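Local coordinates for sortase family protein (PDB 3O0P) that probably catalyses the transpeptidation that joins pilin subunits covalently into pili on the surface of group B Streptococcus, at residues T10-R15 with S67-I72; L20-I25 with N144-I149; D46-K51 with T117-I122; I78-P83 with D124-S129. One frame throughout, in Å; residues are numbered along the deposited sequence.

Contact 1: residues T10-R15 with S67-I72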
loop_
_atom_site.group_PDB
_atom_site.type_symbol
_atom_site.label_atom_id
_atom_site.label_comp_id
_atom_site.label_asym_id
_atom_site.label_seq_id
_atom_site.Cartn_x
_atom_site.Cartn_y
_atom_site.Cartn_z
ATOM N N THR A 10 2.527 3.361 -15.033
ATOM C CA THR A 10 3.251 2.298 -14.347
ATOM C C THR A 10 4.310 1.621 -15.222
ATOM O O THR A 10 5.187 0.933 -14.714
ATOM C CB THR A 10 2.244 1.250 -13.819
ATOM O OG1 THR A 10 1.452 0.730 -14.899
ATOM C CG2 THR A 10 1.314 1.872 -12.780
ATOM N N GLN A 11 4.242 1.833 -16.525
ATOM C CA GLN A 11 5.161 1.194 -17.456
ATOM C C GLN A 11 6.598 1.638 -17.224
ATOM O O GLN A 11 7.543 0.856 -17.413
ATOM C CB GLN A 11 4.781 1.536 -18.898
ATOM C CG GLN A 11 3.553 0.818 -19.439
ATOM C CD GLN A 11 2.973 1.508 -20.671
ATOM O OE1 GLN A 11 2.683 2.706 -20.646
ATOM N NE2 GLN A 11 2.801 0.758 -21.753
ATOM N N ASP A 12 6.775 2.881 -16.810
ATOM C CA ASP A 12 8.103 3.392 -16.512
ATOM C C ASP A 12 8.744 2.618 -15.347
ATOM O O ASP A 12 9.927 2.300 -15.393
ATOM C CB ASP A 12 8.069 4.895 -16.191
ATOM C CG ASP A 12 7.207 5.241 -14.965
ATOM O OD1 ASP A 12 6.264 4.496 -14.640
ATOM O OD2 ASP A 12 7.472 6.281 -14.333
ATOM N N PHE A 13 7.968 2.315 -14.309
ATOM C CA PHE A 13 8.468 1.504 -13.191
ATOM C C PHE A 13 8.891 0.115 -13.680
ATOM O O PHE A 13 9.975 -0.380 -13.358
ATOM C CB PHE A 13 7.404 1.407 -12.076
ATOM C CG PHE A 13 7.837 0.520 -10.942
ATOM C CD1 PHE A 13 8.567 1.032 -9.875
ATOM C CD2 PHE A 13 7.566 -0.850 -10.971
ATOM C CE1 PHE A 13 8.998 0.194 -8.855
ATOM C CE2 PHE A 13 8.011 -1.671 -9.954
ATOM C CZ PHE A 13 8.711 -1.142 -8.908
ATOM N N GLU A 14 8.026 -0.531 -14.449
ATOM C CA GLU A 14 8.348 -1.852 -14.943
ATOM C C GLU A 14 9.658 -1.850 -15.724
ATOM O O GLU A 14 10.493 -2.738 -15.561
ATOM C CB GLU A 14 7.219 -2.401 -15.818
ATOM C CG GLU A 14 5.901 -2.570 -15.082
ATOM C CD GLU A 14 4.799 -3.231 -15.907
ATOM O OE1 GLU A 14 5.077 -3.809 -16.975
ATOM O OE2 GLU A 14 3.642 -3.197 -15.448
ATOM N N ARG A 15 9.806 -0.871 -16.611
ATOM C CA ARG A 15 10.983 -0.801 -17.473
ATOM C C ARG A 15 12.229 -0.613 -16.618
ATOM O O ARG A 15 13.260 -1.266 -16.823
ATOM C CB ARG A 15 10.819 0.368 -18.454
ATOM C CG ARG A 15 11.923 0.604 -19.450
ATOM C CD ARG A 15 11.602 1.842 -20.302
ATOM N NE ARG A 15 12.539 2.086 -21.394
ATOM C CZ ARG A 15 12.374 1.631 -22.629
ATOM N NH1 ARG A 15 11.301 0.910 -22.943
ATOM N NH2 ARG A 15 13.273 1.913 -23.553
ATOM N N SER A 67 12.245 5.054 -11.073
ATOM C CA SER A 67 11.303 5.950 -11.730
ATOM C C SER A 67 10.378 6.630 -10.706
ATOM O O SER A 67 9.184 6.851 -10.974
ATOM C CB SER A 67 10.469 5.180 -12.751
ATOM O OG SER A 67 10.045 6.036 -13.797
ATOM N N GLU A 68 10.932 6.938 -9.534
ATOM C CA GLU A 68 10.236 7.714 -8.486
ATOM C C GLU A 68 9.187 6.936 -7.705
ATOM O O GLU A 68 8.490 7.492 -6.849
ATOM C CB GLU A 68 9.560 8.945 -9.102
ATOM C CG GLU A 68 10.524 9.857 -9.817
ATOM C CD GLU A 68 9.920 11.208 -10.126
ATOM O OE1 GLU A 68 9.173 11.302 -11.120
ATOM O OE2 GLU A 68 10.172 12.163 -9.365
ATOM N N LYS A 69 9.033 5.669 -8.040
ATOM C CA LYS A 69 7.964 4.826 -7.520
ATOM C C LYS A 69 8.514 3.607 -6.826
ATOM O O LYS A 69 9.577 3.112 -7.192
ATOM C CB LYS A 69 7.068 4.379 -8.688
ATOM C CG LYS A 69 6.399 5.566 -9.350
ATOM C CD LYS A 69 5.969 5.314 -10.768
ATOM C CE LYS A 69 5.276 6.553 -11.335
ATOM N NZ LYS A 69 5.056 6.489 -12.807
ATOM N N ILE A 70 7.772 3.098 -5.844
ATOM C CA ILE A 70 8.189 1.863 -5.194
ATOM C C ILE A 70 7.414 0.618 -5.593
ATOM O O ILE A 70 7.716 -0.476 -5.129
ATOM C CB ILE A 70 8.200 1.999 -3.659
ATOM C CG1 ILE A 70 6.788 2.203 -3.106
ATOM C CG2 ILE A 70 9.180 3.118 -3.221
ATOM C CD1 ILE A 70 6.693 2.097 -1.584
ATOM N N GLY A 71 6.426 0.768 -6.456
ATOM C CA GLY A 71 5.701 -0.386 -6.907
ATOM C C GLY A 71 4.474 -0.018 -7.687
ATOM O O GLY A 71 4.283 1.137 -8.058
ATOM N N ILE A 72 3.660 -1.028 -7.930
ATOM C CA ILE A 72 2.395 -0.915 -8.645
ATOM C C ILE A 72 1.357 -1.725 -7.876
ATOM O O ILE A 72 1.620 -2.879 -7.520
ATOM C CB ILE A 72 2.501 -1.487 -10.059
ATOM C CG1 ILE A 72 3.580 -0.752 -10.854
ATOM C CG2 ILE A 72 1.152 -1.454 -10.771
ATOM C CD1 ILE A 72 3.995 -1.481 -12.101
#

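Contact 2: residues L20-I25 with N144-I149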
loop_
_atom_site.group_PDB
_atom_site.type_symbol
_atom_site.label_atom_id
_atom_site.label_comp_id
_atom_site.label_asym_id
_atom_site.label_seq_id
_atom_site.Cartn_x
_atom_site.Cartn_y
_atom_site.Cartn_z
ATOM N N LEU A 20 17.561 -3.273 -13.454
ATOM C CA LEU A 20 18.419 -3.499 -12.298
ATOM C C LEU A 20 19.036 -4.892 -12.403
ATOM O O LEU A 20 18.378 -5.858 -12.771
ATOM C CB LEU A 20 17.612 -3.412 -11.002
ATOM C CG LEU A 20 16.934 -2.083 -10.712
ATOM C CD1 LEU A 20 16.105 -2.229 -9.415
ATOM C CD2 LEU A 20 17.953 -0.923 -10.617
ATOM N N SER A 21 20.304 -4.998 -12.046
ATOM C CA SER A 21 20.973 -6.295 -12.023
ATOM C C SER A 21 20.450 -7.117 -10.846
ATOM O O SER A 21 19.899 -6.577 -9.887
ATOM C CB SER A 21 22.486 -6.117 -11.861
ATOM O OG SER A 21 22.763 -5.731 -10.531
ATOM N N GLN A 22 20.665 -8.430 -10.875
ATOM C CA GLN A 22 20.251 -9.251 -9.745
ATOM C C GLN A 22 21.013 -8.884 -8.468
ATOM O O GLN A 22 20.428 -8.885 -7.390
ATOM C CB GLN A 22 20.388 -10.746 -10.059
ATOM C CG GLN A 22 19.330 -11.254 -11.035
ATOM C CD GLN A 22 17.907 -11.109 -10.509
ATOM O OE1 GLN A 22 17.596 -11.521 -9.397
ATOM N NE2 GLN A 22 17.036 -10.533 -11.323
ATOM N N LYS A 23 22.298 -8.548 -8.561
ATOM C CA LYS A 23 23.034 -8.117 -7.378
ATOM C C LYS A 23 22.420 -6.858 -6.792
ATOM O O LYS A 23 22.285 -6.743 -5.595
ATOM C CB LYS A 23 24.515 -7.891 -7.663
ATOM C CG LYS A 23 25.347 -9.174 -7.757
ATOM C CD LYS A 23 26.846 -8.879 -7.863
ATOM C CE LYS A 23 27.602 -10.102 -8.318
ATOM N NZ LYS A 23 29.045 -9.800 -8.338
ATOM N N GLU A 24 22.009 -5.925 -7.643
ATOM C CA GLU A 24 21.442 -4.671 -7.164
ATOM C C GLU A 24 20.057 -4.878 -6.563
ATOM O O GLU A 24 19.722 -4.266 -5.555
ATOM C CB GLU A 24 21.431 -3.634 -8.301
ATOM C CG GLU A 24 20.792 -2.294 -7.961
ATOM C CD GLU A 24 21.496 -1.516 -6.870
ATOM O OE1 GLU A 24 22.537 -1.963 -6.348
ATOM O OE2 GLU A 24 20.984 -0.411 -6.564
ATOM N N ILE A 25 19.239 -5.731 -7.176
ATOM C CA ILE A 25 17.963 -6.082 -6.582
ATOM C C ILE A 25 18.198 -6.706 -5.213
ATOM O O ILE A 25 17.536 -6.335 -4.247
ATOM C CB ILE A 25 17.167 -7.023 -7.512
ATOM C CG1 ILE A 25 16.711 -6.276 -8.774
ATOM C CG2 ILE A 25 15.974 -7.627 -6.772
ATOM C CD1 ILE A 25 16.180 -7.157 -9.855
ATOM N N ASN A 144 6.760 -5.047 -6.970
ATOM C CA ASN A 144 7.912 -4.256 -6.526
ATOM C C ASN A 144 9.080 -4.514 -7.481
ATOM O O ASN A 144 8.901 -5.140 -8.527
ATOM C CB ASN A 144 8.255 -4.558 -5.063
ATOM C CG ASN A 144 8.583 -6.027 -4.831
ATOM O OD1 ASN A 144 9.298 -6.643 -5.617
ATOM N ND2 ASN A 144 8.020 -6.604 -3.763
ATOM N N ILE A 145 10.263 -4.015 -7.164
ATOM C CA ILE A 145 11.374 -4.119 -8.091
ATOM C C ILE A 145 11.758 -5.556 -8.366
ATOM O O ILE A 145 12.392 -5.813 -9.385
ATOM C CB ILE A 145 12.623 -3.359 -7.613
ATOM C CG1 ILE A 145 12.980 -3.687 -6.153
ATOM C CG2 ILE A 145 12.470 -1.848 -7.824
ATOM C CD1 ILE A 145 14.339 -3.215 -5.724
ATOM N N LYS A 146 11.443 -6.483 -7.457
ATOM C CA LYS A 146 11.818 -7.878 -7.629
ATOM C C LYS A 146 10.749 -8.742 -8.286
ATOM O O LYS A 146 11.058 -9.558 -9.145
ATOM C CB LYS A 146 12.188 -8.477 -6.275
ATOM C CG LYS A 146 12.587 -9.949 -6.390
ATOM C CD LYS A 146 13.020 -10.579 -5.086
ATOM C CE LYS A 146 13.570 -12.001 -5.320
ATOM N NZ LYS A 146 14.926 -11.976 -5.909
ATOM N N GLU A 147 9.501 -8.598 -7.859
ATOM C CA GLU A 147 8.480 -9.588 -8.233
ATOM C C GLU A 147 7.090 -9.026 -7.933
ATOM O O GLU A 147 6.945 -7.959 -7.350
ATOM C CB GLU A 147 8.719 -10.907 -7.453
ATOM C CG GLU A 147 8.620 -10.719 -5.955
ATOM C CD GLU A 147 9.296 -11.815 -5.142
ATOM O OE1 GLU A 147 9.885 -12.767 -5.717
ATOM O OE2 GLU A 147 9.262 -11.685 -3.907
ATOM N N THR A 148 6.073 -9.772 -8.326
ATOM C CA THR A 148 4.704 -9.449 -7.998
ATOM C C THR A 148 4.241 -10.394 -6.903
ATOM O O THR A 148 4.432 -11.612 -6.985
ATOM C CB THR A 148 3.801 -9.600 -9.223
ATOM O OG1 THR A 148 4.241 -8.701 -10.238
ATOM C CG2 THR A 148 2.395 -9.248 -8.875
ATOM N N ILE A 149 3.656 -9.824 -5.861
ATOM C CA ILE A 149 3.109 -10.579 -4.745
ATOM C C ILE A 149 1.593 -10.372 -4.693
ATOM O O ILE A 149 1.088 -9.294 -4.980
ATOM C CB ILE A 149 3.833 -10.214 -3.426
ATOM C CG1 ILE A 149 3.708 -8.728 -3.118
ATOM C CG2 ILE A 149 5.308 -10.639 -3.507
ATOM C CD1 ILE A 149 4.323 -8.295 -1.797
#

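Contact 3: residues D46-K51 with T117-I122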
loop_
_atom_site.group_PDB
_atom_site.type_symbol
_atom_site.label_atom_id
_atom_site.label_comp_id
_atom_site.label_asym_id
_atom_site.label_seq_id
_atom_site.Cartn_x
_atom_site.Cartn_y
_atom_site.Cartn_z
ATOM N N ASP A 46 -2.670 9.235 10.186
ATOM C CA ASP A 46 -3.777 9.224 9.241
ATOM C C ASP A 46 -3.536 10.183 8.055
ATOM O O ASP A 46 -3.492 11.395 8.244
ATOM C CB ASP A 46 -5.013 9.699 10.025
ATOM C CG ASP A 46 -6.231 9.899 9.158
ATOM O OD1 ASP A 46 -6.291 9.310 8.053
ATOM O OD2 ASP A 46 -7.135 10.638 9.605
ATOM N N PRO A 47 -3.417 9.662 6.818
ATOM C CA PRO A 47 -3.158 10.545 5.668
ATOM C C PRO A 47 -4.301 11.469 5.311
ATOM O O PRO A 47 -4.076 12.432 4.566
ATOM C CB PRO A 47 -2.960 9.565 4.496
ATOM C CG PRO A 47 -2.659 8.272 5.095
ATOM C CD PRO A 47 -3.395 8.248 6.420
ATOM N N TYR A 48 -5.503 11.185 5.813
ATOM C CA TYR A 48 -6.688 11.876 5.325
ATOM C C TYR A 48 -7.244 12.892 6.300
ATOM O O TYR A 48 -8.298 13.455 6.049
ATOM C CB TYR A 48 -7.776 10.880 4.908
ATOM C CG TYR A 48 -7.269 9.973 3.816
ATOM C CD1 TYR A 48 -6.833 8.674 4.090
ATOM C CD2 TYR A 48 -7.125 10.448 2.504
ATOM C CE1 TYR A 48 -6.337 7.868 3.085
ATOM C CE2 TYR A 48 -6.635 9.644 1.502
ATOM C CZ TYR A 48 -6.232 8.363 1.801
ATOM O OH TYR A 48 -5.713 7.585 0.808
ATOM N N GLU A 49 -6.521 13.142 7.391
ATOM C CA GLU A 49 -6.879 14.217 8.318
ATOM C C GLU A 49 -6.790 15.553 7.595
ATOM O O GLU A 49 -5.714 15.941 7.142
ATOM C CB GLU A 49 -5.938 14.204 9.520
ATOM N N LYS A 50 -7.917 16.257 7.494
ATOM C CA LYS A 50 -8.006 17.466 6.682
ATOM C C LYS A 50 -6.976 18.527 7.069
ATOM O O LYS A 50 -6.328 19.124 6.201
ATOM C CB LYS A 50 -9.418 18.058 6.783
ATOM N N LYS A 51 -6.822 18.770 8.365
ATOM C CA LYS A 51 -5.927 19.829 8.813
ATOM C C LYS A 51 -4.592 19.268 9.311
ATOM O O LYS A 51 -3.949 19.835 10.191
ATOM C CB LYS A 51 -6.621 20.705 9.856
ATOM C CG LYS A 51 -7.646 21.611 9.217
ATOM C CD LYS A 51 -8.297 22.558 10.204
ATOM C CE LYS A 51 -9.537 21.953 10.799
ATOM N NZ LYS A 51 -10.288 22.981 11.582
ATOM N N THR A 117 -2.473 2.975 0.204
ATOM C CA THR A 117 -3.612 3.842 0.355
ATOM C C THR A 117 -3.819 4.723 -0.878
ATOM O O THR A 117 -2.869 5.107 -1.552
ATOM C CB THR A 117 -3.486 4.663 1.666
ATOM O OG1 THR A 117 -4.714 5.326 1.950
ATOM C CG2 THR A 117 -2.358 5.695 1.620
ATOM N N ALA A 118 -5.074 5.041 -1.171
ATOM C CA ALA A 118 -5.387 6.011 -2.207
ATOM C C ALA A 118 -6.751 6.599 -1.914
ATOM O O ALA A 118 -7.562 6.015 -1.219
ATOM C CB ALA A 118 -5.344 5.375 -3.600
ATOM N N HIS A 119 -6.974 7.778 -2.451
ATOM C CA HIS A 119 -8.175 8.533 -2.146
ATOM C C HIS A 119 -9.419 7.927 -2.786
ATOM O O HIS A 119 -9.353 7.339 -3.878
ATOM C CB HIS A 119 -8.019 10.003 -2.589
ATOM C CG HIS A 119 -8.534 10.983 -1.581
ATOM N ND1 HIS A 119 -9.865 11.052 -1.233
ATOM C CD2 HIS A 119 -7.904 11.931 -0.850
ATOM C CE1 HIS A 119 -10.037 12.005 -0.334
ATOM N NE2 HIS A 119 -8.861 12.552 -0.083
ATOM N N SER A 120 -10.548 8.079 -2.093
ATOM C CA SER A 120 -11.850 7.678 -2.632
ATOM C C SER A 120 -12.712 8.855 -3.036
ATOM O O SER A 120 -13.767 8.660 -3.622
ATOM C CB SER A 120 -12.620 6.888 -1.593
ATOM O OG SER A 120 -12.854 7.710 -0.473
ATOM N N GLY A 121 -12.289 10.060 -2.686
ATOM C CA GLY A 121 -13.155 11.230 -2.812
ATOM C C GLY A 121 -12.546 12.400 -3.557
ATOM O O GLY A 121 -12.867 13.554 -3.262
ATOM N N ILE A 122 -11.680 12.121 -4.525
ATOM C CA ILE A 122 -11.187 13.173 -5.418
ATOM C C ILE A 122 -12.047 13.140 -6.677
ATOM O O ILE A 122 -12.029 12.161 -7.413
ATOM C CB ILE A 122 -9.687 12.996 -5.802
ATOM C CG1 ILE A 122 -8.803 13.064 -4.553
ATOM C CG2 ILE A 122 -9.266 14.086 -6.801
ATOM C CD1 ILE A 122 -7.318 12.892 -4.812
#

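Contact 4: residues I78-P83 with D124-S129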
loop_
_atom_site.group_PDB
_atom_site.type_symbol
_atom_site.label_atom_id
_atom_site.label_comp_id
_atom_site.label_asym_id
_atom_site.label_seq_id
_atom_site.Cartn_x
_atom_site.Cartn_y
_atom_site.Cartn_z
ATOM N N ILE A 78 -11.798 -3.714 -9.784
ATOM C CA ILE A 78 -12.183 -2.329 -10.014
ATOM C C ILE A 78 -11.338 -1.689 -11.116
ATOM O O ILE A 78 -11.352 -0.480 -11.301
ATOM C CB ILE A 78 -12.152 -1.517 -8.707
ATOM C CG1 ILE A 78 -10.756 -1.535 -8.068
ATOM C CG2 ILE A 78 -13.183 -2.075 -7.735
ATOM C CD1 ILE A 78 -10.623 -0.711 -6.820
ATOM N N GLY A 79 -10.612 -2.521 -11.855
ATOM C CA GLY A 79 -9.872 -2.070 -13.025
ATOM C C GLY A 79 -8.769 -1.066 -12.742
ATOM O O GLY A 79 -8.401 -0.268 -13.621
ATOM N N GLN A 80 -8.193 -1.126 -11.544
ATOM C CA GLN A 80 -7.117 -0.221 -11.183
ATOM C C GLN A 80 -5.745 -0.851 -11.235
ATOM O O GLN A 80 -5.528 -1.959 -10.754
ATOM C CB GLN A 80 -7.370 0.351 -9.798
ATOM C CG GLN A 80 -8.611 1.159 -9.751
ATOM C CD GLN A 80 -8.652 2.194 -10.834
ATOM O OE1 GLN A 80 -9.549 2.195 -11.683
ATOM N NE2 GLN A 80 -7.694 3.095 -10.813
ATOM N N LYS A 81 -4.816 -0.131 -11.829
ATOM C CA LYS A 81 -3.418 -0.499 -11.815
ATOM C C LYS A 81 -2.667 0.806 -11.671
ATOM O O LYS A 81 -2.540 1.566 -12.639
ATOM C CB LYS A 81 -3.034 -1.196 -13.105
ATOM C CG LYS A 81 -1.585 -1.649 -13.091
ATOM C CD LYS A 81 -1.250 -2.549 -14.285
ATOM C CE LYS A 81 0.238 -2.919 -14.281
ATOM N NZ LYS A 81 0.624 -3.878 -15.359
ATOM N N LEU A 82 -2.240 1.093 -10.441
ATOM C CA LEU A 82 -1.733 2.403 -10.057
ATOM C C LEU A 82 -0.304 2.354 -9.574
ATOM O O LEU A 82 0.106 1.399 -8.945
ATOM C CB LEU A 82 -2.557 2.957 -8.911
ATOM C CG LEU A 82 -4.044 3.148 -9.184
ATOM C CD1 LEU A 82 -4.762 3.495 -7.898
ATOM C CD2 LEU A 82 -4.285 4.245 -10.222
ATOM N N PRO A 83 0.460 3.412 -9.859
ATOM C CA PRO A 83 1.777 3.520 -9.211
ATOM C C PRO A 83 1.656 3.709 -7.708
ATOM O O PRO A 83 0.719 4.353 -7.232
ATOM C CB PRO A 83 2.384 4.774 -9.859
ATOM C CG PRO A 83 1.178 5.605 -10.269
ATOM C CD PRO A 83 0.067 4.643 -10.577
ATOM N N ASP A 124 -13.300 13.188 -10.296
ATOM C CA ASP A 124 -12.648 13.024 -11.596
ATOM C C ASP A 124 -11.389 12.132 -11.596
ATOM O O ASP A 124 -10.750 11.966 -12.627
ATOM C CB ASP A 124 -12.322 14.401 -12.198
ATOM C CG ASP A 124 -13.472 15.377 -12.067
ATOM O OD1 ASP A 124 -14.598 15.047 -12.500
ATOM O OD2 ASP A 124 -13.251 16.475 -11.522
ATOM N N LYS A 125 -11.039 11.544 -10.454
ATOM C CA LYS A 125 -9.945 10.567 -10.406
ATOM C C LYS A 125 -10.450 9.316 -9.698
ATOM O O LYS A 125 -10.879 9.401 -8.562
ATOM C CB LYS A 125 -8.754 11.148 -9.649
ATOM N N GLU A 126 -10.417 8.170 -10.372
ATOM C CA GLU A 126 -11.023 6.951 -9.837
ATOM C C GLU A 126 -10.281 6.476 -8.591
ATOM O O GLU A 126 -10.888 6.331 -7.547
ATOM C CB GLU A 126 -11.057 5.826 -10.883
ATOM C CG GLU A 126 -11.084 4.420 -10.290
ATOM C CD GLU A 126 -12.464 3.786 -10.266
ATOM O OE1 GLU A 126 -13.465 4.526 -10.322
ATOM O OE2 GLU A 126 -12.526 2.531 -10.174
ATOM N N LEU A 127 -8.983 6.214 -8.714
ATOM C CA LEU A 127 -8.167 5.835 -7.557
ATOM C C LEU A 127 -8.887 4.723 -6.762
ATOM O O LEU A 127 -9.174 3.671 -7.335
ATOM C CB LEU A 127 -7.813 7.081 -6.724
ATOM C CG LEU A 127 -6.961 8.115 -7.479
ATOM C CD1 LEU A 127 -6.822 9.425 -6.718
ATOM C CD2 LEU A 127 -5.584 7.528 -7.761
ATOM N N PHE A 128 -9.122 4.898 -5.458
ATOM C CA PHE A 128 -9.806 3.874 -4.661
ATOM C C PHE A 128 -11.291 4.219 -4.414
ATOM O O PHE A 128 -11.868 3.770 -3.438
ATOM C CB PHE A 128 -9.094 3.668 -3.322
ATOM C CG PHE A 128 -7.877 2.752 -3.383
ATOM C CD1 PHE A 128 -7.409 2.212 -4.576
ATOM C CD2 PHE A 128 -7.170 2.483 -2.225
ATOM C CE1 PHE A 128 -6.305 1.407 -4.590
ATOM C CE2 PHE A 128 -6.052 1.655 -2.233
ATOM C CZ PHE A 128 -5.612 1.133 -3.421
ATOM N N SER A 129 -11.904 5.009 -5.301
ATOM C CA SER A 129 -13.321 5.342 -5.198
ATOM C C SER A 129 -14.205 4.111 -5.084
ATOM O O SER A 129 -15.270 4.175 -4.462
ATOM C CB SER A 129 -13.783 6.165 -6.421
ATOM O OG SER A 129 -13.087 7.389 -6.493
#

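Contact 1: residues T10-R15 with S67-I72
The chi1 torsions of Phe13 and Asp12 bring their groups against Ser67 to Ile72. Phe13 holds CG anti to its backbone N (chi1 177°), which sends the ring off the helix against the backbone of Lys69 to Gly71; Asp12, one residue earlier, has CG between N and the carbonyl carbon (chi1 61°), and its carboxylate faces Ser67 and Lys69. Asp12 OD2 takes two donors from different directions. Lys69 NZ reaches Asp12 OD2 on its syn lone pair at 2.9 Å, the stronger arm of a salt bridge whose bond to OD1 is weak, while Ser67 OG lies 2.6 Å from the same OD2 and about 50° out of the carboxylate plane. The ammonium also gives a hydrogen bond to the carbonyl O of Gln9, so the lysine also bonds the chain just ahead of the helix. The Phe13 ring packs beside this polar group. Gly71 CA sits over one face of Phe13, 4.0 Å from the centroid, in a CH-pi contact; Lys69 O meets the ring edge, 3.4 Å from Phe13 CE1. Ile72 CD1 touches Thr10 CB (3.7 Å), Phe13 CD2 and Glu14 CG. The helix thereby lies against the start of strand 71-75, where Ile70 and Gly71 form a classic bulge opposite Ile84 of strand 80-85, and Ile72 and Glu14 also touch Gln143 of strand 139-143.

Contact 2: residues L20-I25 with N144-I149
Ile25 and Leu20 meet Ile145 and Lys146 through carbon, in an interface where apolar packing does the joining and polar bonds shape each side separately. In the apolar group, Leu20 CD1 rests 4.0 Å from Ile145 CG2, the two side chains lying nearly perpendicular. Ile25 uses both of its branches: CG2, anti to the backbone N, touches Lys146 CB at 3.9 Å, and CD1 approaches the carbonyl O of Ile145. Lys146 takes part through the base of its chain, which crosses Ile25 at about a right angle, and Lys146 NZ stays 4.4 Å from Gln22 OE1, too long for a bond. The polar group is internal to the segments. Ser21 stands at the N-cap of helix 22-37, its OG accepting from Glu24 N at 3.0 Å. Asn144 OD1 accepts from Lys146 N at 2.8 Å and Glu147 N at 3.0 Å; the first bond makes an Asx turn and the two together an Asx motif, in the connection between strands 139-143 and 148-159. Asn144 ND2 in turn bonds the carbonyl O of Pro106. Arg28 and Met29 of the same helix extend the surface offered to Ile145. The chemistry implies a contact without directional bonds between its partners: a capped helix start and an Asx motif, each shaped by its own hydrogen bonds, come together by fitting aliphatic surfaces.

Contact 3: residues D46-K51 with T117-I122
Tyr48 reaches Thr117 and His119 with one ring. Tyr48 OH donates to Thr117 OG1 at 2.7 Å, the acceptor lying in the plane of the ring, and an edge of the same ring points at the face of His119 in a T-shaped pair, with planes 86° apart and centroids separated by 5.0 Å. The closest carbons of that pair are Tyr48 CE2 and His119 CD2, 3.5 Å apart. Tyr48 CG, anti to its carbonyl carbon (chi1 -60°), carries the ring across to the 117-119 backbone. One step outward, Pro47 CB lies over a face of the tyrosine ring, and Asp46 OD1 accepts from Tyr48 N at 3.0 Å, an Asx turn within the type I turn of residues 46 to 49. On the other side, Gly121 N bonds His119 ND1 at 3.0 Å and fixes the turn of the imidazole, whose face opposite Tyr48 is covered by Ile122 CG1. Thr117 OG1 has a second bond, to the carbonyl O of Leu179. Asp-Pro-Tyr is consistent with the lid of pilus-related class C sortases, which covers the active site; Tyr48 also touches Cys181, and Asp46 forms a salt bridge with Arg190. Residues 46-51, the probable lid, lie against the end of strand 112-117, near strands 174-182 and 189-198, with Leu93 of helix 90-93 touching Pro47 and Tyr48.

Contact 4: residues I78-P83 with D124-S129
Gln80 and Leu82, two apart on strand 80-85 of the sortase beta-barrel and both directed at the 124-129 loop, face Glu126, Leu127 and Phe128; the loop makes a type II' turn from Glu126 to Ser129. Each pair is set at its own angle. Gln80 and Glu126 run obliquely, with amide and carboxylate planes 51° apart, and the end of the glutamine side chain lies against the glutamate's aliphatic part: Gln80 CD is 3.3 Å from Glu126 CG. With its CG anti to the carbonyl carbon (chi1 -63°), Gln80 sets that atom 3.5 Å from Leu127 O; a bend at chi2 then turns the amide toward Glu126, also bent there. Leu82 and Leu127 are roughly perpendicular, meeting methyl to methyl, CD1 to CD2, at 4.1 Å. The same Leu82 CD1 comes obliquely to the ring of Phe128, 4.2 Å from CE1, although the CB of Phe128 points away from the strand. Toward the start of the segment, Glu126 OE2 lies 3.4 Å from Ile78 O; both are acceptors, and the carboxylate oxygen is satisfied by Asn130 ND2. Gly79 and Gln80 form a G1 bulge opposite Val75, where the strand begins, while Phe128 leans on Leu178 and Thr180 of strand 174-182. The turn is held at one acceptor, Glu126 O, which receives Ser129 N at 2.8 Å and Ser129 OG at 2.7 Å.

From the N terminus, contact 1 closes first, returning the chain from helix 11-18 to the start of strand 71-75. Contact 2, opening at residues 20-25, crosses it and closes only at 144-149; contacts 3 and 4 both lie nested inside its long loop. Contact 3 opens at 46-51, before contact 1 has closed, and closes at 117-122; contact 4 opens at 78-83 and closes at 124-129, so contact 3 crosses both contact 1 and contact 4. Contacts 1 and 4 follow in series on neighbouring strands and meet through the Glu14-Lys81 salt bridge. Contacts 3 and 4 share one loop after strand 112-117. Together they tie both N-terminal helices and the probable lid segment to the sheet.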